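Local coordinates for Oxidored_FMN domain-containing protein ([Pseudomonas] geniculata N1, PDB 6L6J) that probably oxidises the amine 6-hydroxypseudooxynicotine, using flavin mononucleotide and a [4Fe-4S] cluster, and also binds ADP, at residues 582-595 / 598-610. Numbering follows the deposited sequence.
Sequences VVGTAIASIGPSSV and SRLLDGRENEMAA
Val582, at the end of strand 580-582 of the larger mixed sheet, meets Met608 tip to tip; Met608 belongs to a three-stranded antiparallel beta-meander, strands 585-590, 594-599 and 605-609 following one another through two hairpins. Met608 runs extended beyond CG (chi2 -173°, chi3 169°), which carries its CE across to Val582 CG2 at 3.7 Å. Its CB lies 4.2 Å from Val595 CG2, where the two side chains cross obliquely, and Ile524 of strand 522-527 packs against Val595 and Met608, so this face of the meander turns to the mixed sheet of the second alpha/beta domain.

The middle strand is gripped on both flanks. Ala586 and Ser598 form a hydrogen-bonded pair, exchanging N-H and C=O in both directions, and Val595 does the same with Met608. Before Thr585, Gly584 takes a positive phi, which suits glycine, and its O accepts from Leu600 N at 2.9 Å. Leu600 then extends CD2 to within 3.9 Å of Ala586 CB.

Thr585 sits opposite Arg599 in a non-hydrogen-bonded pair. Its OG1 stands beside its own backbone N (chi1 -64°) and donates to Val583 O at 2.8 Å, approaching from above that carbonyl plane, while CG2 reaches Ser598 O at 3.7 Å and the side chain also touches Val597. A valine here would probably leave Val583 O without this donor and the turn around Gly584 less firmly fixed.

Where strand 605-609 runs beside 594-599, Glu607 is bent in mid-chain, bringing its carboxylate to Ser594 OG; the modelled separation is too short to trust in detail. At the far end, Ala610 N donates to Ser593 O at 3.1 Å, the N-H coming from above that carbonyl plane.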
ATOM      1  N   VAL A 582     -22.565 -12.705   6.950  1.00 27.46           N
ATOM      2  CA  VAL A 582     -22.462 -14.024   7.629  1.00 27.40           C
ATOM      3  C   VAL A 582     -21.002 -14.500   7.596  1.00 26.12           C
ATOM      4  O   VAL A 582     -20.399 -14.503   6.513  1.00 27.77           O
ATOM      5  CB  VAL A 582     -23.398 -15.063   6.968  1.00 30.09           C
ATOM      6  CG1 VAL A 582     -23.364 -16.408   7.704  1.00 28.10           C
ATOM      7  CG2 VAL A 582     -24.835 -14.562   6.856  1.00 27.64           C
ATOM      8  N   VAL A 583     -20.490 -14.983   8.729  1.00 27.32           N
ATOM      9  CA  VAL A 583     -19.082 -15.455   8.885  1.00 25.46           C
ATOM     10  C   VAL A 583     -19.020 -16.844   9.532  1.00 27.12           C
ATOM     11  O   VAL A 583     -20.066 -17.391   9.929  1.00 23.91           O
ATOM     12  CB  VAL A 583     -18.266 -14.426   9.671  1.00 25.04           C
ATOM     13  CG1 VAL A 583     -18.166 -13.129   8.857  1.00 26.00           C
ATOM     14  CG2 VAL A 583     -18.820 -14.190  11.077  1.00 21.61           C
ATOM     15  N   GLY A 584     -17.804 -17.408   9.582  1.00 29.67           N
ATOM     16  CA  GLY A 584     -17.528 -18.783  10.049  1.00 28.90           C
ATOM     17  C   GLY A 584     -18.587 -19.772   9.587  1.00 28.08           C
ATOM     18  O   GLY A 584     -18.948 -20.653  10.400  1.00 30.11           O
ATOM     19  N   THR A 585     -19.035 -19.649   8.336  1.00 25.32           N
ATOM     20  CA  THR A 585     -20.164 -20.412   7.758  1.00 28.52           C
ATOM     21  C   THR A 585     -19.772 -20.932   6.374  1.00 29.87           C
ATOM     22  O   THR A 585     -19.299 -20.136   5.540  1.00 28.14           O
ATOM     23  CB  THR A 585     -21.455 -19.573   7.675  1.00 28.92           C
ATOM     24  OG1 THR A 585     -21.899 -19.223   8.983  1.00 29.79           O
ATOM     25  CG2 THR A 585     -22.606 -20.305   7.033  1.00 28.29           C
ATOM     26  N   ALA A 586     -19.999 -22.226   6.139  1.00 32.62           N
ATOM     27  CA  ALA A 586     -19.778 -22.896   4.837  1.00 32.66           C
ATOM     28  C   ALA A 586     -21.127 -23.298   4.226  1.00 35.78           C
ATOM     29  O   ALA A 586     -22.110 -23.524   4.981  1.00 32.82           O
ATOM     30  CB  ALA A 586     -18.880 -24.091   5.025  1.00 32.22           C
ATOM     31  N   ILE A 587     -21.149 -23.425   2.900  1.00 33.72           N
ATOM     32  CA  ILE A 587     -22.298 -23.957   2.126  1.00 30.90           C
ATOM     33  C   ILE A 587     -22.178 -25.482   2.038  1.00 31.38           C
ATOM     34  O   ILE A 587     -21.169 -25.970   1.479  1.00 31.97           O
ATOM     35  CB  ILE A 587     -22.337 -23.287   0.746  1.00 30.39           C
ATOM     36  CG1 ILE A 587     -22.721 -21.814   0.886  1.00 30.63           C
ATOM     37  CG2 ILE A 587     -23.274 -24.031  -0.188  1.00 31.83           C
ATOM     38  CD1 ILE A 587     -22.832 -21.077  -0.426  1.00 30.47           C
ATOM     39  N   ALA A 588     -23.185 -26.195   2.551  1.00 31.03           N
ATOM     40  CA  ALA A 588     -23.320 -27.670   2.456  1.00 32.81           C
ATOM     41  C   ALA A 588     -23.799 -28.032   1.050  1.00 34.82           C
ATOM     42  O   ALA A 588     -23.246 -28.985   0.441  1.00 38.57           O
ATOM     43  CB  ALA A 588     -24.272 -28.199   3.500  1.00 30.15           C
ATOM     44  N   SER A 589     -24.779 -27.286   0.546  1.00 34.44           N
ATOM     45  CA  SER A 589     -25.566 -27.653  -0.662  1.00 35.24           C
ATOM     46  C   SER A 589     -26.375 -26.441  -1.146  1.00 31.37           C
ATOM     47  O   SER A 589     -26.707 -25.579  -0.305  1.00 27.56           O
ATOM     48  CB  SER A 589     -26.461 -28.859  -0.373  1.00 33.73           C
ATOM     49  OG  SER A 589     -27.696 -28.460   0.223  1.00 35.12           O
ATOM     50  N   ILE A 590     -26.695 -26.416  -2.444  1.00 31.87           N
ATOM     51  CA  ILE A 590     -27.485 -25.333  -3.096  1.00 32.71           C
ATOM     52  C   ILE A 590     -28.747 -25.949  -3.696  1.00 33.80           C
ATOM     53  O   ILE A 590     -28.590 -26.739  -4.628  1.00 39.37           O
ATOM     54  CB  ILE A 590     -26.657 -24.585  -4.161  1.00 30.75           C
ATOM     55  CG1 ILE A 590     -25.415 -23.923  -3.554  1.00 32.40           C
ATOM     56  CG2 ILE A 590     -27.527 -23.568  -4.881  1.00 31.25           C
ATOM     57  CD1 ILE A 590     -24.413 -23.413  -4.577  1.00 33.88           C
ATOM     58  N   GLY A 591     -29.928 -25.565  -3.196  1.00 34.12           N
ATOM     59  CA  GLY A 591     -31.243 -25.912  -3.782  1.00 35.68           C
ATOM     60  C   GLY A 591     -31.775 -24.844  -4.744  1.00 38.96           C
ATOM     61  O   GLY A 591     -31.181 -23.776  -4.914  1.00 38.05           O
ATOM     62  N   PRO A 592     -32.942 -25.090  -5.384  1.00 44.08           N
ATOM     63  CA  PRO A 592     -33.491 -24.192  -6.411  1.00 42.10           C
ATOM     64  C   PRO A 592     -33.724 -22.736  -5.974  1.00 41.79           C
ATOM     65  O   PRO A 592     -33.725 -21.864  -6.828  1.00 42.11           O
ATOM     66  CB  PRO A 592     -34.872 -24.794  -6.741  1.00 39.99           C
ATOM     67  CG  PRO A 592     -34.784 -26.238  -6.321  1.00 42.13           C
ATOM     68  CD  PRO A 592     -33.799 -26.268  -5.161  1.00 45.03           C
ATOM     69  N   SER A 593     -33.977 -22.517  -4.684  1.00 40.71           N
ATOM     70  CA  SER A 593     -34.362 -21.192  -4.132  1.00 41.77           C
ATOM     71  C   SER A 593     -33.869 -21.021  -2.684  1.00 41.95           C
ATOM     72  O   SER A 593     -34.357 -20.112  -1.984  1.00 39.86           O
ATOM     73  CB  SER A 593     -35.860 -21.026  -4.217  1.00 43.61           C
ATOM     74  OG  SER A 593     -36.507 -21.777  -3.191  1.00 41.86           O
ATOM     75  N   SER A 594     -32.941 -21.864  -2.232  1.00 43.79           N
ATOM     76  CA  SER A 594     -32.266 -21.713  -0.914  1.00 41.38           C
ATOM     77  C   SER A 594     -30.935 -22.466  -0.920  1.00 39.66           C
ATOM     78  O   SER A 594     -30.748 -23.361  -1.761  1.00 39.49           O
ATOM     79  CB  SER A 594     -33.163 -22.161   0.213  1.00 40.04           C
ATOM     80  OG  SER A 594     -33.423 -23.556   0.142  1.00 37.44           O
ATOM     81  N   VAL A 595     -30.041 -22.105  -0.007  1.00 40.21           N
ATOM     82  CA  VAL A 595     -28.805 -22.893   0.283  1.00 38.89           C
ATOM     83  C   VAL A 595     -28.908 -23.425   1.716  1.00 39.60           C
ATOM     84  O   VAL A 595     -29.429 -22.684   2.591  1.00 38.26           O
ATOM     85  CB  VAL A 595     -27.525 -22.070   0.069  1.00 38.44           C
ATOM     86  CG1 VAL A 595     -27.554 -21.325  -1.256  1.00 40.13           C
ATOM     87  CG2 VAL A 595     -27.272 -21.107   1.213  1.00 38.73           C
ATOM     88  N   SER A 598     -23.729 -24.543   7.099  1.00 35.49           N
ATOM     89  CA  SER A 598     -23.230 -25.122   8.365  1.00 36.31           C
ATOM     90  C   SER A 598     -22.289 -24.098   9.008  1.00 34.80           C
ATOM     91  O   SER A 598     -21.449 -23.555   8.268  1.00 34.69           O
ATOM     92  CB  SER A 598     -22.530 -26.427   8.081  1.00 35.66           C
ATOM     93  OG  SER A 598     -22.008 -26.975   9.269  1.00 39.53           O
ATOM     94  N   ARG A 599     -22.443 -23.825  10.309  1.00 32.95           N
ATOM     95  CA  ARG A 599     -21.446 -23.044  11.086  1.00 35.00           C
ATOM     96  C   ARG A 599     -20.244 -23.943  11.402  1.00 33.40           C
ATOM     97  O   ARG A 599     -20.465 -25.058  11.881  1.00 32.98           O
ATOM     98  CB  ARG A 599     -22.073 -22.479  12.359  1.00 40.01           C
ATOM     99  CG  ARG A 599     -21.411 -21.194  12.839  1.00 42.10           C
ATOM    100  CD  ARG A 599     -22.280 -20.493  13.851  1.00 43.89           C
ATOM    101  NE  ARG A 599     -22.545 -21.378  14.967  1.00 46.32           N
ATOM    102  CZ  ARG A 599     -23.334 -21.089  15.995  1.00 52.12           C
ATOM    103  NH1 ARG A 599     -23.972 -19.930  16.072  1.00 47.87           N
ATOM    104  NH2 ARG A 599     -23.488 -21.982  16.954  1.00 60.35           N
ATOM    105  N   LEU A 600     -19.022 -23.474  11.125  1.00 33.20           N
ATOM    106  CA  LEU A 600     -17.780 -24.285  11.269  1.00 31.82           C
ATOM    107  C   LEU A 600     -17.517 -24.633  12.746  1.00 29.10           C
ATOM    108  O   LEU A 600     -17.131 -25.766  12.998  1.00 32.45           O
ATOM    109  CB  LEU A 600     -16.605 -23.563  10.598  1.00 28.78           C
ATOM    110  CG  LEU A 600     -16.740 -23.412   9.080  1.00 29.87           C
ATOM    111  CD1 LEU A 600     -15.512 -22.738   8.471  1.00 29.71           C
ATOM    112  CD2 LEU A 600     -16.973 -24.759   8.403  1.00 29.86           C
ATOM    113  N   LEU A 601     -17.737 -23.738  13.696  1.00 28.45           N
ATOM    114  CA  LEU A 601     -17.345 -24.005  15.102  1.00 31.99           C
ATOM    115  C   LEU A 601     -18.050 -25.263  15.609  1.00 34.88           C
ATOM    116  O   LEU A 601     -17.406 -26.023  16.351  1.00 40.98           O
ATOM    117  CB  LEU A 601     -17.692 -22.806  15.991  1.00 34.08           C
ATOM    118  CG  LEU A 601     -16.795 -21.577  15.858  1.00 34.62           C
ATOM    119  CD1 LEU A 601     -17.358 -20.400  16.655  1.00 33.91           C
ATOM    120  CD2 LEU A 601     -15.364 -21.882  16.292  1.00 32.39           C
ATOM    121  N   ASP A 602     -19.328 -25.458  15.270  1.00 38.69           N
ATOM    122  CA  ASP A 602     -20.214 -26.443  15.950  1.00 38.04           C
ATOM    123  C   ASP A 602     -21.247 -27.068  15.004  1.00 39.71           C
ATOM    124  O   ASP A 602     -22.081 -27.825  15.507  1.00 41.96           O
ATOM    125  CB  ASP A 602     -20.945 -25.774  17.114  1.00 38.31           C
ATOM    126  CG  ASP A 602     -21.774 -24.574  16.677  1.00 41.27           C
ATOM    127  OD1 ASP A 602     -22.352 -24.623  15.566  1.00 39.70           O
ATOM    128  OD2 ASP A 602     -21.841 -23.593  17.449  1.00 37.46           O
ATOM    129  N   GLY A 603     -21.247 -26.740  13.712  1.00 40.28           N
ATOM    130  CA  GLY A 603     -22.074 -27.445  12.710  1.00 43.86           C
ATOM    131  C   GLY A 603     -23.569 -27.177  12.825  1.00 43.35           C
ATOM    132  O   GLY A 603     -24.337 -27.959  12.227  1.00 41.89           O
ATOM    133  N   ARG A 604     -23.973 -26.130  13.556  1.00 47.60           N
ATOM    134  CA  ARG A 604     -25.372 -25.614  13.569  1.00 50.81           C
ATOM    135  C   ARG A 604     -25.768 -25.357  12.114  1.00 46.13           C
ATOM    136  O   ARG A 604     -25.132 -24.501  11.492  1.00 45.53           O
ATOM    137  CB  ARG A 604     -25.503 -24.336  14.414  1.00 55.13           C
ATOM    138  CG  ARG A 604     -26.926 -23.802  14.548  1.00 59.09           C
ATOM    139  CD  ARG A 604     -26.984 -22.295  14.772  1.00 63.96           C
ATOM    140  NE  ARG A 604     -28.274 -21.847  15.322  1.00 76.84           N
ATOM    141  CZ  ARG A 604     -28.457 -20.823  16.178  1.00 71.87           C
ATOM    142  NH1 ARG A 604     -27.432 -20.103  16.615  1.00 68.78           N
ATOM    143  NH2 ARG A 604     -29.674 -20.534  16.606  1.00 63.48           N
ATOM    144  N   GLU A 605     -26.756 -26.092  11.603  1.00 47.16           N
ATOM    145  CA  GLU A 605     -27.257 -25.957  10.211  1.00 49.22           C
ATOM    146  C   GLU A 605     -28.382 -24.910  10.118  1.00 49.41           C
ATOM    147  O   GLU A 605     -28.970 -24.506  11.144  1.00 46.18           O
ATOM    148  CB  GLU A 605     -27.719 -27.313   9.696  1.00 52.71           C
ATOM    149  CG  GLU A 605     -26.635 -28.358   9.793  1.00 57.36           C
ATOM    150  CD  GLU A 605     -27.012 -29.681   9.168  1.00 63.76           C
ATOM    151  OE1 GLU A 605     -26.239 -30.133   8.292  1.00 66.61           O
ATOM    152  OE2 GLU A 605     -28.077 -30.244   9.557  1.00 60.06           O
ATOM    153  N   ASN A 606     -28.661 -24.490   8.890  1.00 50.11           N
ATOM    154  CA  ASN A 606     -29.567 -23.364   8.564  1.00 50.10           C
ATOM    155  C   ASN A 606     -29.960 -23.445   7.092  1.00 51.42           C
ATOM    156  O   ASN A 606     -29.141 -23.929   6.298  1.00 53.15           O
ATOM    157  CB  ASN A 606     -28.884 -22.029   8.836  1.00 55.81           C
ATOM    158  CG  ASN A 606     -29.296 -21.449  10.163  1.00 64.82           C
ATOM    159  OD1 ASN A 606     -28.631 -21.669  11.179  1.00 73.69           O
ATOM    160  ND2 ASN A 606     -30.420 -20.752  10.151  1.00 65.04           N
ATOM    161  N   GLU A 607     -31.154 -22.962   6.748  1.00 54.58           N
ATOM    162  CA  GLU A 607     -31.542 -22.680   5.341  1.00 54.56           C
ATOM    163  C   GLU A 607     -31.629 -21.158   5.162  1.00 48.98           C
ATOM    164  O   GLU A 607     -32.238 -20.481   6.017  1.00 43.43           O
ATOM    165  CB  GLU A 607     -32.830 -23.414   4.962  1.00 56.60           C
ATOM    166  CG  GLU A 607     -32.602 -24.778   4.322  1.00 62.96           C
ATOM    167  CD  GLU A 607     -33.610 -25.155   3.241  1.00 67.17           C
ATOM    168  OE1 GLU A 607     -33.794 -24.345   2.309  1.00 62.27           O
ATOM    169  OE2 GLU A 607     -34.210 -26.253   3.327  1.00 64.35           O
ATOM    170  N   MET A 608     -30.994 -20.657   4.102  1.00 44.79           N
ATOM    171  CA  MET A 608     -31.088 -19.252   3.644  1.00 44.06           C
ATOM    172  C   MET A 608     -31.799 -19.244   2.292  1.00 41.95           C
ATOM    173  O   MET A 608     -31.371 -19.976   1.383  1.00 40.72           O
ATOM    174  CB  MET A 608     -29.705 -18.617   3.477  1.00 46.28           C
ATOM    175  CG  MET A 608     -28.868 -18.614   4.750  1.00 52.74           C
ATOM    176  SD  MET A 608     -27.312 -17.675   4.603  1.00 53.81           S
ATOM    177  CE  MET A 608     -26.866 -17.650   6.338  1.00 58.91           C
ATOM    178  N   ALA A 609     -32.847 -18.437   2.169  1.00 39.08           N
ATOM    179  CA  ALA A 609     -33.502 -18.153   0.880  1.00 38.98           C
ATOM    180  C   ALA A 609     -32.459 -17.473  -0.018  1.00 38.65           C
ATOM    181  O   ALA A 609     -31.611 -16.725   0.503  1.00 41.18           O
ATOM    182  CB  ALA A 609     -34.737 -17.321   1.107  1.00 40.42           C
ATOM    183  N   ALA A 610     -32.473 -17.773  -1.311  1.00 35.08           N
ATOM    184  CA  ALA A 610     -31.498 -17.236  -2.273  1.00 37.25           C
ATOM    185  C   ALA A 610     -32.002 -17.473  -3.700  1.00 38.17           C
ATOM    186  O   ALA A 610     -31.943 -18.623  -4.160  1.00 41.88           O
ATOM    187  CB  ALA A 610     -30.157 -17.880  -2.028  1.00 39.61           C
TER
HETATM  188  O   HOH W   1     -30.246 -21.176  -4.086  1.00 39.27           O